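Local atomic coordinates of tyrosinase (Burkholderia thailandensis, PDB entry 5ZRD), a protein that catalyses the copper-dependent hydroxylation of monophenols to catechols and, as tyrosinases do, probably their further oxidation to quinones. Residues C389-I392 / E393-L396; W328-Q331 / K332-H336; G360-P363 / G364-L367; A247-Y250 / T251-S254. All blocks are in the same frame, centred on the assembly; numbering follows the deposited sequence.

Contact 1: C389-I392 / E393-L396; sequences CINI and ERQL
Gln395 N donates to Asn391 O at 2.9 Å where the chain passes from a loop into the short, weakly bonded helix 392-396, and Asn391 takes the N-cap position of that helix. Leu396 N follows with a bond to Ile392 O, which carries the first turn one residue further.

The cap itself is made by the Asn391 side chain. With CG anti to the backbone N (chi1 -176°), OD1 folds over the opening turn, and the nitrogens that have no carbonyl of a preceding turn to bond to can use it. Arg394 N reaches OD1 of Asn391 at 2.9 Å along an almost straight bond, from above the carbonyl plane, while Glu393 N makes only a weak, bent bond to the same oxygen. Asparagine suits the place because its short amide offers an acceptor here and still has a donor to spend: ND2 bonds to Asp338.

Gln395 returns a bond to the capping residue. Its extended chain brings OE1 back to Asn391 N, 2.9 Å away in the carbonyl plane of the amide, and its NE2 bonds to Glu387 O, so both ends of the amide are held. Glu393 turns its carboxylate to Thr399.

On the buried side, Leu396 packs on Tyr99 and Cys389 on Thr92 and Met96, all of helix 90-108, which carries the copper ligand His94, and Ile392 packs on Trp328 of helix 315-334. Between the two segments, CB of Cys389 meets CD1 of Leu396 at 3.8 Å.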
ATOM      1  N   CYS A 389      19.541  19.050  28.347  1.00 36.90           N
ATOM      2  CA  CYS A 389      19.083  20.493  28.419  1.00 38.13           C
ATOM      3  C   CYS A 389      18.094  20.734  29.563  1.00 37.93           C
ATOM      4  O   CYS A 389      17.186  21.623  29.507  1.00 41.25           O
ATOM      5  CB  CYS A 389      18.467  20.963  27.108  1.00 39.00           C
ATOM      6  SG  CYS A 389      17.101  19.919  26.535  1.00 38.71           S
ATOM      7  N   ILE A 390      18.319  20.025  30.661  1.00 35.54           N
ATOM      8  CA  ILE A 390      17.522  20.277  31.864  1.00 34.82           C
ATOM      9  C   ILE A 390      17.961  21.602  32.511  1.00 33.54           C
ATOM     10  O   ILE A 390      17.145  22.482  32.835  1.00 31.19           O
ATOM     11  CB  ILE A 390      17.592  19.067  32.810  1.00 36.07           C
ATOM     12  CG1 ILE A 390      17.123  17.810  32.069  1.00 35.86           C
ATOM     13  CG2 ILE A 390      16.789  19.326  34.081  1.00 37.50           C
ATOM     14  CD1 ILE A 390      17.166  16.544  32.866  1.00 36.84           C
ATOM     15  N   ASN A 391      19.251  21.784  32.680  1.00 34.40           N
ATOM     16  CA  ASN A 391      19.712  22.939  33.388  1.00 34.13           C
ATOM     17  C   ASN A 391      20.351  23.879  32.377  1.00 35.25           C
ATOM     18  O   ASN A 391      21.463  23.605  31.894  1.00 33.53           O
ATOM     19  CB  ASN A 391      20.714  22.580  34.486  1.00 35.79           C
ATOM     20  CG  ASN A 391      21.118  23.792  35.296  1.00 38.00           C
ATOM     21  OD1 ASN A 391      21.378  24.857  34.739  1.00 38.58           O
ATOM     22  ND2 ASN A 391      21.120  23.657  36.612  1.00 40.41           N
ATOM     23  N   ILE A 392      19.671  24.979  32.079  1.00 31.85           N
ATOM     24  CA  ILE A 392      20.187  25.826  31.013  1.00 36.66           C
ATOM     25  C   ILE A 392      21.548  26.448  31.413  1.00 37.39           C
ATOM     26  O   ILE A 392      22.335  26.720  30.523  1.00 33.46           O
ATOM     27  CB  ILE A 392      19.177  26.918  30.589  1.00 34.54           C
ATOM     28  CG1 ILE A 392      18.813  27.841  31.744  1.00 31.01           C
ATOM     29  CG2 ILE A 392      17.945  26.309  29.941  1.00 39.37           C
ATOM     30  CD1 ILE A 392      17.985  29.036  31.330  1.00 34.02           C
ATOM     31  N   GLU A 393      21.811  26.725  32.698  1.00 39.18           N
ATOM     32  CA  GLU A 393      23.065  27.400  33.133  1.00 40.58           C
ATOM     33  C   GLU A 393      24.228  26.388  33.077  1.00 40.44           C
ATOM     34  O   GLU A 393      25.204  26.601  32.361  1.00 41.39           O
ATOM     35  CB  GLU A 393      22.888  28.012  34.523  1.00 41.61           C
ATOM     36  CG  GLU A 393      21.822  29.090  34.589  1.00 42.70           C
ATOM     37  CD  GLU A 393      21.434  29.603  35.980  1.00 48.01           C
ATOM     38  OE1 GLU A 393      21.678  28.874  36.977  1.00 48.06           O
ATOM     39  OE2 GLU A 393      20.860  30.731  36.079  1.00 44.40           O
ATOM     40  N   ARG A 394      24.063  25.220  33.684  1.00 40.38           N
ATOM     41  CA  ARG A 394      25.152  24.216  33.777  1.00 40.01           C
ATOM     42  C   ARG A 394      25.350  23.472  32.463  1.00 40.03           C
ATOM     43  O   ARG A 394      26.462  23.072  32.196  1.00 43.85           O
ATOM     44  CB  ARG A 394      24.908  23.178  34.879  1.00 42.07           C
ATOM     45  CG  ARG A 394      24.651  23.795  36.249  1.00 46.54           C
ATOM     46  CD  ARG A 394      24.422  22.773  37.355  1.00 48.86           C
ATOM     47  NE  ARG A 394      24.212  23.471  38.620  1.00 51.69           N
ATOM     48  CZ  ARG A 394      25.165  24.070  39.361  1.00 55.11           C
ATOM     49  NH1 ARG A 394      26.445  23.731  39.218  1.00 43.95           N
ATOM     50  NH2 ARG A 394      24.812  25.005  40.244  1.00 43.09           N
ATOM     51  N   GLN A 395      24.316  23.216  31.665  1.00 42.54           N
ATOM     52  CA  GLN A 395      24.542  22.385  30.469  1.00 38.11           C
ATOM     53  C   GLN A 395      24.604  23.235  29.180  1.00 38.02           C
ATOM     54  O   GLN A 395      25.211  22.789  28.199  1.00 43.46           O
ATOM     55  CB  GLN A 395      23.478  21.295  30.373  1.00 41.27           C
ATOM     56  CG  GLN A 395      23.502  20.276  31.506  1.00 39.28           C
ATOM     57  CD  GLN A 395      22.269  19.395  31.478  1.00 38.91           C
ATOM     58  OE1 GLN A 395      21.171  19.812  31.847  1.00 39.29           O
ATOM     59  NE2 GLN A 395      22.423  18.165  31.024  1.00 31.68           N
ATOM     60  N   LEU A 396      23.975  24.410  29.115  1.00 35.31           N
ATOM     61  CA  LEU A 396      23.867  25.149  27.824  1.00 39.39           C
ATOM     62  C   LEU A 396      24.522  26.545  27.919  1.00 37.88           C
ATOM     63  O   LEU A 396      24.644  27.241  26.916  1.00 38.82           O
ATOM     64  CB  LEU A 396      22.389  25.276  27.417  1.00 39.06           C
ATOM     65  CG  LEU A 396      21.627  23.980  27.124  1.00 40.96           C
ATOM     66  CD1 LEU A 396      20.215  24.295  26.673  1.00 45.48           C
ATOM     67  CD2 LEU A 396      22.309  23.121  26.068  1.00 43.37           C
TER

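Contact 2: W328-Q331 / K332-H336; sequences WVWQ and KQTGH
Gln331 grips the chain that follows its own helix at two points. Its backbone O receives His336 N at 2.7 Å and, more weakly, Gly335 N; its side-chain NE2 gives a hydrogen bond to His336 O at 3.0 Å. This is a Schellman motif, the C-terminal end of helix 315-334, with Gly335 turning the chain at positive phi (91°), where a CB would collide with the carbonyl before it. Glutamine is long enough to reach His336 O, and its amide has partners beyond the turn: OE1 bonds to Arg95, and NE2 also to Ile390 O.

Regular helical bonds precede the turn, among them Gln333 N to Val329 O at 2.9 Å.

Outside this frame the side chains pack in pairs. The methyl CG2 of Thr334 sits over the five-membered ring of Trp330, 3.8 Å from its centroid, a CH-pi contact. His336 lies nearly parallel to the six-membered ring of the same indole, planes 8° apart but slid so far that they barely overlap. On another flank CG of Lys332 lies over a face of Trp328, toward the rim and 4.2 Å from the centroid of its five-membered ring, also a CH-pi contact, while Val329 and Gln333 run side by side.

Trp330 NE1 bonds to Ala247 O and its ring stacks on Phe253 of helix 250-254, whereas Trp328 packs against Glu393 of helix 392-396, so this helix end touches two short helices.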
ATOM      1  N   TRP A 328      11.730  27.575  32.507  1.00 31.57           N
ATOM      2  CA  TRP A 328      12.865  27.711  33.440  1.00 34.60           C
ATOM      3  C   TRP A 328      12.383  28.244  34.804  1.00 32.40           C
ATOM      4  O   TRP A 328      12.844  27.783  35.850  1.00 31.56           O
ATOM      5  CB  TRP A 328      13.961  28.606  32.824  1.00 30.67           C
ATOM      6  CG  TRP A 328      15.130  28.839  33.728  1.00 30.28           C
ATOM      7  CD1 TRP A 328      15.499  30.024  34.293  1.00 30.20           C
ATOM      8  CD2 TRP A 328      16.064  27.856  34.212  1.00 29.66           C
ATOM      9  NE1 TRP A 328      16.591  29.840  35.097  1.00 30.67           N
ATOM     10  CE2 TRP A 328      16.970  28.529  35.058  1.00 29.18           C
ATOM     11  CE3 TRP A 328      16.212  26.481  34.035  1.00 29.42           C
ATOM     12  CZ2 TRP A 328      18.026  27.885  35.689  1.00 27.22           C
ATOM     13  CZ3 TRP A 328      17.262  25.840  34.659  1.00 30.62           C
ATOM     14  CH2 TRP A 328      18.161  26.538  35.466  1.00 27.71           C
ATOM     15  N   VAL A 329      11.438  29.183  34.781  1.00 28.78           N
ATOM     16  CA  VAL A 329      10.824  29.661  36.005  1.00 30.28           C
ATOM     17  C   VAL A 329      10.105  28.526  36.739  1.00 29.69           C
ATOM     18  O   VAL A 329      10.193  28.467  37.931  1.00 29.34           O
ATOM     19  CB  VAL A 329       9.837  30.810  35.752  1.00 33.11           C
ATOM     20  CG1 VAL A 329       8.996  31.087  36.988  1.00 35.23           C
ATOM     21  CG2 VAL A 329      10.557  32.071  35.314  1.00 31.28           C
ATOM     22  N   TRP A 330       9.407  27.642  36.028  1.00 30.65           N
ATOM     23  CA  TRP A 330       8.700  26.567  36.641  1.00 28.84           C
ATOM     24  C   TRP A 330       9.726  25.619  37.261  1.00 30.06           C
ATOM     25  O   TRP A 330       9.476  25.070  38.328  1.00 26.71           O
ATOM     26  CB  TRP A 330       7.796  25.833  35.635  1.00 30.38           C
ATOM     27  CG  TRP A 330       7.155  24.588  36.179  1.00 28.12           C
ATOM     28  CD1 TRP A 330       5.966  24.495  36.835  1.00 27.53           C
ATOM     29  CD2 TRP A 330       7.697  23.256  36.150  1.00 27.74           C
ATOM     30  NE1 TRP A 330       5.721  23.199  37.194  1.00 28.69           N
ATOM     31  CE2 TRP A 330       6.764  22.416  36.780  1.00 26.99           C
ATOM     32  CE3 TRP A 330       8.889  22.699  35.677  1.00 29.47           C
ATOM     33  CZ2 TRP A 330       6.996  21.060  36.959  1.00 27.80           C
ATOM     34  CZ3 TRP A 330       9.104  21.345  35.814  1.00 27.71           C
ATOM     35  CH2 TRP A 330       8.179  20.542  36.476  1.00 29.07           C
ATOM     36  N   GLN A 331      10.828  25.398  36.552  1.00 32.33           N
ATOM     37  CA  GLN A 331      11.905  24.498  37.054  1.00 32.65           C
ATOM     38  C   GLN A 331      12.424  25.068  38.367  1.00 33.92           C
ATOM     39  O   GLN A 331      12.530  24.336  39.314  1.00 29.08           O
ATOM     40  CB  GLN A 331      13.057  24.355  36.077  1.00 29.58           C
ATOM     41  CG  GLN A 331      12.737  23.423  34.924  1.00 30.04           C
ATOM     42  CD  GLN A 331      13.839  23.330  33.891  1.00 29.72           C
ATOM     43  OE1 GLN A 331      13.911  24.147  32.972  1.00 29.19           O
ATOM     44  NE2 GLN A 331      14.670  22.298  34.000  1.00 25.54           N
ATOM     45  N   LYS A 332      12.594  26.388  38.429  1.00 38.51           N
ATOM     46  CA  LYS A 332      13.146  27.065  39.640  1.00 38.95           C
ATOM     47  C   LYS A 332      12.136  27.039  40.794  1.00 40.46           C
ATOM     48  O   LYS A 332      12.494  26.675  41.905  1.00 37.55           O
ATOM     49  CB  LYS A 332      13.494  28.530  39.354  1.00 42.50           C
ATOM     50  CG  LYS A 332      14.673  28.780  38.415  1.00 45.51           C
ATOM     51  CD  LYS A 332      15.680  29.828  38.921  1.00 51.26           C
ATOM     52  CE  LYS A 332      15.246  31.283  38.819  1.00 58.76           C
ATOM     53  NZ  LYS A 332      14.373  31.563  37.643  1.00 60.13           N
ATOM     54  N   GLN A 333      10.886  27.452  40.523  1.00 38.89           N
ATOM     55  CA  GLN A 333       9.865  27.551  41.546  1.00 33.23           C
ATOM     56  C   GLN A 333       9.476  26.148  42.030  1.00 32.50           C
ATOM     57  O   GLN A 333       8.898  26.073  43.084  1.00 33.66           O
ATOM     58  CB  GLN A 333       8.601  28.275  41.073  1.00 34.57           C
ATOM     59  CG  GLN A 333       8.771  29.769  40.785  1.00 35.87           C
ATOM     60  CD  GLN A 333       7.449  30.453  40.494  1.00 36.53           C
ATOM     61  OE1 GLN A 333       6.398  29.827  40.557  1.00 37.06           O
ATOM     62  NE2 GLN A 333       7.470  31.752  40.199  1.00 32.68           N
ATOM     63  N   THR A 334       9.761  25.045  41.327  1.00 29.57           N
ATOM     64  CA  THR A 334       9.210  23.761  41.763  1.00 32.06           C
ATOM     65  C   THR A 334      10.313  22.744  42.072  1.00 30.40           C
ATOM     66  O   THR A 334       9.990  21.609  42.372  1.00 30.36           O
ATOM     67  CB  THR A 334       8.257  23.092  40.744  1.00 33.95           C
ATOM     68  OG1 THR A 334       8.977  22.700  39.568  1.00 30.03           O
ATOM     69  CG2 THR A 334       7.061  23.948  40.382  1.00 32.25           C
ATOM     70  N   GLY A 335      11.579  23.105  41.919  1.00 32.85           N
ATOM     71  CA  GLY A 335      12.670  22.224  42.302  1.00 33.89           C
ATOM     72  C   GLY A 335      13.144  21.339  41.178  1.00 33.34           C
ATOM     73  O   GLY A 335      13.765  20.305  41.463  1.00 34.61           O
ATOM     74  N   HIS A 336      12.954  21.758  39.915  1.00 32.29           N
ATOM     75  CA  HIS A 336      13.300  20.879  38.778  1.00 34.59           C
ATOM     76  C   HIS A 336      14.389  21.496  37.894  1.00 34.01           C
ATOM     77  O   HIS A 336      14.460  21.152  36.720  1.00 31.75           O
ATOM     78  CB  HIS A 336      12.042  20.514  37.966  1.00 35.80           C
ATOM     79  CG  HIS A 336      11.071  19.720  38.769  1.00 38.36           C
ATOM     80  ND1 HIS A 336      11.291  18.390  39.081  1.00 43.41           N
ATOM     81  CD2 HIS A 336       9.944  20.077  39.419  1.00 36.84           C
ATOM     82  CE1 HIS A 336      10.321  17.966  39.870  1.00 40.62           C
ATOM     83  NE2 HIS A 336       9.487  18.970  40.067  1.00 36.06           N
TER

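Contact 3: G360-P363 / G364-L367; sequences GFAP and GESL
Glu365 reaches back over the turn to the backbone of Ala362, and the two residues are joined by a pair of hydrogen bonds. Ala362 N donates to OE1 of Glu365 at 2.9 Å, meeting the oxygen nearly along its C-O axis with an N-H...O angle of 165°. In the reverse sense Glu365 N donates to Ala362 O at 3.1 Å. The amide and carbonyl of Ala362 are thus both answered by one residue, through its side chain and its backbone respectively.

The second carboxylate oxygen, OE2, serves a different purpose: it forms a salt bridge with Arg434 of the second subunit and a weak hydrogen bond with a glycerol molecule, probably from the crystallisation liquor. Glu365 therefore fastens the local fold with one oxygen and the subunit interface with the other. CG set anti to the backbone N (chi1 179°) sends the extended chain back toward the residues before the turn.

Ala362 to Glu365 is a type II beta turn, with proline and glycine in its central positions. Pro363 has the fixed phi (-50°) that the first of these needs; Gly364 takes the positive phi of the second, where a CB would strike Pro363 O. Gly364 N is taken up by Ser352 OG, and Phe361 O by Arg64. Backbone hydrogen bonds also join Glu365 to Ala351 and Leu367 to Thr349.

Beside the bonds, the Phe361 ring crosses the Glu365 side chain at about a right angle, CD2 of Phe361 lying 3.8 Å from CD of Glu365. The ring also receives Leu367, whose CD2 is 4.0 Å from Phe361 CE2.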
ATOM      1  N   GLY A 360      10.994   9.102  11.496  1.00 37.68           N
ATOM      2  CA  GLY A 360      11.827   8.043  12.077  1.00 40.97           C
ATOM      3  C   GLY A 360      11.207   7.403  13.326  1.00 47.83           C
ATOM      4  O   GLY A 360      11.761   6.431  13.817  1.00 42.46           O
ATOM      5  N   PHE A 361      10.107   7.951  13.878  1.00 41.33           N
ATOM      6  CA  PHE A 361       9.418   7.334  14.986  1.00 38.48           C
ATOM      7  C   PHE A 361       8.348   6.416  14.429  1.00 39.02           C
ATOM      8  O   PHE A 361       7.841   6.655  13.347  1.00 47.00           O
ATOM      9  CB  PHE A 361       8.809   8.360  15.949  1.00 38.60           C
ATOM     10  CG  PHE A 361       9.843   9.026  16.805  1.00 35.83           C
ATOM     11  CD1 PHE A 361      10.504  10.152  16.358  1.00 35.30           C
ATOM     12  CD2 PHE A 361      10.231   8.463  18.009  1.00 38.81           C
ATOM     13  CE1 PHE A 361      11.497  10.739  17.127  1.00 33.82           C
ATOM     14  CE2 PHE A 361      11.231   9.047  18.774  1.00 36.62           C
ATOM     15  CZ  PHE A 361      11.859  10.184  18.335  1.00 34.95           C
ATOM     16  N   ALA A 362       8.040   5.384  15.209  1.00 38.33           N
ATOM     17  CA  ALA A 362       7.010   4.425  14.890  1.00 40.22           C
ATOM     18  C   ALA A 362       5.809   4.632  15.810  1.00 38.80           C
ATOM     19  O   ALA A 362       5.969   5.090  16.914  1.00 44.70           O
ATOM     20  CB  ALA A 362       7.560   3.025  15.033  1.00 43.89           C
ATOM     21  N   PRO A 363       4.613   4.292  15.343  1.00 41.65           N
ATOM     22  CA  PRO A 363       3.424   4.242  16.177  1.00 41.71           C
ATOM     23  C   PRO A 363       3.689   3.441  17.454  1.00 39.88           C
ATOM     24  O   PRO A 363       4.403   2.464  17.434  1.00 42.35           O
ATOM     25  CB  PRO A 363       2.349   3.540  15.328  1.00 41.74           C
ATOM     26  CG  PRO A 363       2.792   3.781  13.909  1.00 39.90           C
ATOM     27  CD  PRO A 363       4.298   3.801  13.989  1.00 43.09           C
ATOM     28  N   GLY A 364       3.139   3.884  18.565  1.00 43.32           N
ATOM     29  CA  GLY A 364       3.321   3.135  19.806  1.00 40.28           C
ATOM     30  C   GLY A 364       4.653   3.395  20.492  1.00 40.18           C
ATOM     31  O   GLY A 364       4.807   3.063  21.660  1.00 37.16           O
ATOM     32  N   GLU A 365       5.601   4.038  19.824  1.00 37.80           N
ATOM     33  CA  GLU A 365       6.917   4.199  20.397  1.00 36.47           C
ATOM     34  C   GLU A 365       6.882   5.157  21.601  1.00 39.18           C
ATOM     35  O   GLU A 365       6.199   6.197  21.627  1.00 39.70           O
ATOM     36  CB  GLU A 365       7.854   4.664  19.291  1.00 40.30           C
ATOM     37  CG  GLU A 365       9.283   4.900  19.734  1.00 43.09           C
ATOM     38  CD  GLU A 365      10.276   4.753  18.591  1.00 46.59           C
ATOM     39  OE1 GLU A 365       9.830   4.733  17.433  1.00 45.43           O
ATOM     40  OE2 GLU A 365      11.495   4.660  18.864  1.00 51.20           O
ATOM     41  N   SER A 366       7.679   4.819  22.607  1.00 40.12           N
ATOM     42  CA  SER A 366       7.716   5.574  23.843  1.00 38.86           C
ATOM     43  C   SER A 366       8.627   6.794  23.689  1.00 37.61           C
ATOM     44  O   SER A 366       9.715   6.699  23.132  1.00 43.20           O
ATOM     45  CB  SER A 366       8.140   4.706  25.009  1.00 41.71           C
ATOM     46  OG  SER A 366       8.893   5.469  25.938  1.00 50.67           O
ATOM     47  N   LEU A 367       8.154   7.928  24.215  1.00 36.23           N
ATOM     48  CA  LEU A 367       8.920   9.134  24.364  1.00 34.30           C
ATOM     49  C   LEU A 367       9.306   9.293  25.834  1.00 35.95           C
ATOM     50  O   LEU A 367       8.440   9.166  26.730  1.00 37.20           O
ATOM     51  CB  LEU A 367       8.085  10.339  23.918  1.00 34.51           C
ATOM     52  CG  LEU A 367       7.433  10.218  22.550  1.00 36.19           C
ATOM     53  CD1 LEU A 367       6.599  11.456  22.215  1.00 38.56           C
ATOM     54  CD2 LEU A 367       8.492  10.010  21.493  1.00 32.70           C
TER

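Contact 4: A247-Y250 / T251-S254; sequences APNY and TVFS
Tyr250 lays one face of its ring beneath Ser254, one helical turn further on: CB of Ser254 stands 4.0 Å from the centroid of the Tyr250 ring, displaced toward the rim near CZ, a CH-pi contact. CG of the tyrosine anti to the backbone N (chi1 175°) swings the ring along the helix to this position, and its OH finds an acceptor in Val88 O. A serine fits against the ring because it is small, and its hydroxyl turns back to the helix, where OG donates to Thr251 O at 2.7 Å.

The helix 250-254 is opened by Asn249 at the N-cap. Its OD1 accepts from Val252 N at 3.0 Å, while its backbone O takes Phe253 N, also at 3.0 Å. Asparagine can bend its amide over the first turn in this way with CG between the backbone N and the carbonyl carbon (chi1 62°). Thr251 directs OG1 to Ile343 N.

Before the cap, Pro248 and Ala247 fold against the helix. CD of Pro248 meets CG2 of Val252 at 3.8 Å, their side chains crossing at about a right angle, and Trp262 of helix 256-265 packs on both. CB of Ala247 lies in plane at the edge of the Phe253 ring, 4.0 Å from CD1 of Phe253, the small methyl fitting alongside the ring edge.

Tyr250 OH, Thr251 OG1, Ser254 OG and Asn249 OD1 each meet a backbone atom, so these four side-chain polar groups are satisfied while aromatic and aliphatic surfaces pack closely around the helix start.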
ATOM      1  N   ALA A 247       1.779  24.061  37.854  1.00 31.34           N
ATOM      2  CA  ALA A 247       1.484  22.672  37.478  1.00 33.25           C
ATOM      3  C   ALA A 247       2.330  21.744  38.360  1.00 32.07           C
ATOM      4  O   ALA A 247       3.473  22.019  38.569  1.00 32.07           O
ATOM      5  CB  ALA A 247       1.729  22.441  36.010  1.00 32.32           C
ATOM      6  N   PRO A 248       1.726  20.685  38.920  1.00 31.28           N
ATOM      7  CA  PRO A 248       2.382  19.941  39.994  1.00 30.86           C
ATOM      8  C   PRO A 248       3.522  19.003  39.580  1.00 33.25           C
ATOM      9  O   PRO A 248       4.250  18.545  40.437  1.00 37.07           O
ATOM     10  CB  PRO A 248       1.268  19.060  40.600  1.00 29.80           C
ATOM     11  CG  PRO A 248       0.291  18.851  39.452  1.00 28.85           C
ATOM     12  CD  PRO A 248       0.332  20.183  38.708  1.00 30.11           C
ATOM     13  N   ASN A 249       3.642  18.631  38.322  1.00 34.97           N
ATOM     14  CA  ASN A 249       4.758  17.767  37.925  1.00 30.40           C
ATOM     15  C   ASN A 249       5.086  18.070  36.456  1.00 32.22           C
ATOM     16  O   ASN A 249       4.288  18.679  35.761  1.00 33.63           O
ATOM     17  CB  ASN A 249       4.434  16.288  38.168  1.00 30.51           C
ATOM     18  CG  ASN A 249       3.252  15.777  37.362  1.00 36.13           C
ATOM     19  OD1 ASN A 249       3.301  15.713  36.131  1.00 32.95           O
ATOM     20  ND2 ASN A 249       2.192  15.367  38.045  1.00 37.77           N
ATOM     21  N   TYR A 250       6.231  17.613  35.989  1.00 30.47           N
ATOM     22  CA  TYR A 250       6.711  17.904  34.666  1.00 30.73           C
ATOM     23  C   TYR A 250       5.792  17.268  33.610  1.00 29.91           C
ATOM     24  O   TYR A 250       5.498  17.876  32.601  1.00 28.49           O
ATOM     25  CB  TYR A 250       8.151  17.430  34.451  1.00 25.74           C
ATOM     26  CG  TYR A 250       8.577  17.650  33.026  1.00 25.96           C
ATOM     27  CD1 TYR A 250       8.835  18.922  32.552  1.00 27.69           C
ATOM     28  CD2 TYR A 250       8.609  16.607  32.116  1.00 28.41           C
ATOM     29  CE1 TYR A 250       9.136  19.160  31.216  1.00 27.71           C
ATOM     30  CE2 TYR A 250       8.901  16.823  30.778  1.00 29.10           C
ATOM     31  CZ  TYR A 250       9.167  18.104  30.327  1.00 27.52           C
ATOM     32  OH  TYR A 250       9.472  18.302  29.016  1.00 27.29           O
ATOM     33  N   THR A 251       5.331  16.062  33.834  1.00 30.10           N
ATOM     34  CA  THR A 251       4.477  15.433  32.820  1.00 30.96           C
ATOM     35  C   THR A 251       3.301  16.361  32.460  1.00 30.45           C
ATOM     36  O   THR A 251       3.092  16.624  31.276  1.00 29.74           O
ATOM     37  CB  THR A 251       4.047  14.024  33.231  1.00 30.20           C
ATOM     38  OG1 THR A 251       5.227  13.248  33.467  1.00 33.69           O
ATOM     39  CG2 THR A 251       3.223  13.343  32.163  1.00 29.69           C
ATOM     40  N   VAL A 252       2.583  16.920  33.435  1.00 28.50           N
ATOM     41  CA  VAL A 252       1.373  17.630  33.104  1.00 29.53           C
ATOM     42  C   VAL A 252       1.683  19.102  32.858  1.00 30.53           C
ATOM     43  O   VAL A 252       0.875  19.799  32.229  1.00 27.27           O
ATOM     44  CB  VAL A 252       0.288  17.437  34.170  1.00 31.15           C
ATOM     45  CG1 VAL A 252      -0.019  15.965  34.319  1.00 31.64           C
ATOM     46  CG2 VAL A 252       0.628  18.077  35.508  1.00 29.95           C
ATOM     47  N   PHE A 253       2.860  19.551  33.320  1.00 29.26           N
ATOM     48  CA  PHE A 253       3.339  20.852  32.953  1.00 26.74           C
ATOM     49  C   PHE A 253       3.641  20.895  31.452  1.00 27.90           C
ATOM     50  O   PHE A 253       3.450  21.930  30.806  1.00 26.39           O
ATOM     51  CB  PHE A 253       4.602  21.245  33.724  1.00 26.72           C
ATOM     52  CG  PHE A 253       5.227  22.550  33.295  1.00 22.16           C
ATOM     53  CD1 PHE A 253       4.641  23.752  33.639  1.00 22.00           C
ATOM     54  CD2 PHE A 253       6.341  22.571  32.476  1.00 22.88           C
ATOM     55  CE1 PHE A 253       5.207  24.957  33.242  1.00 24.23           C
ATOM     56  CE2 PHE A 253       6.905  23.768  32.050  1.00 23.40           C
ATOM     57  CZ  PHE A 253       6.339  24.965  32.440  1.00 24.41           C
ATOM     58  N   SER A 254       4.114  19.771  30.916  1.00 28.45           N
ATOM     59  CA  SER A 254       4.771  19.767  29.634  1.00 26.81           C
ATOM     60  C   SER A 254       3.788  19.937  28.473  1.00 28.75           C
ATOM     61  O   SER A 254       4.206  20.452  27.468  1.00 28.88           O
ATOM     62  CB  SER A 254       5.586  18.525  29.443  1.00 24.82           C
ATOM     63  OG  SER A 254       4.743  17.401  29.258  1.00 25.61           O
TER

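In the fold
Contact 2 touches both contact 1 and contact 4, which do not touch each other. Contacts 1 and 4 are largely buried, each opening a short helix with an asparagine cap; contact 2, partly buried, is the opposite case, a helix terminus closed by glycine. Its helix 315-334 meets contact 4 through Trp330 and contact 1 through Trp328 and Gln331, so indole packing and bonds to backbone carbonyls join these elements. Contact 3 stands apart, about 21 Å or more between centres from the rest, in a loop at a subunit interface, where one carboxylate both braces the turn and pairs with an arginine of the second subunit.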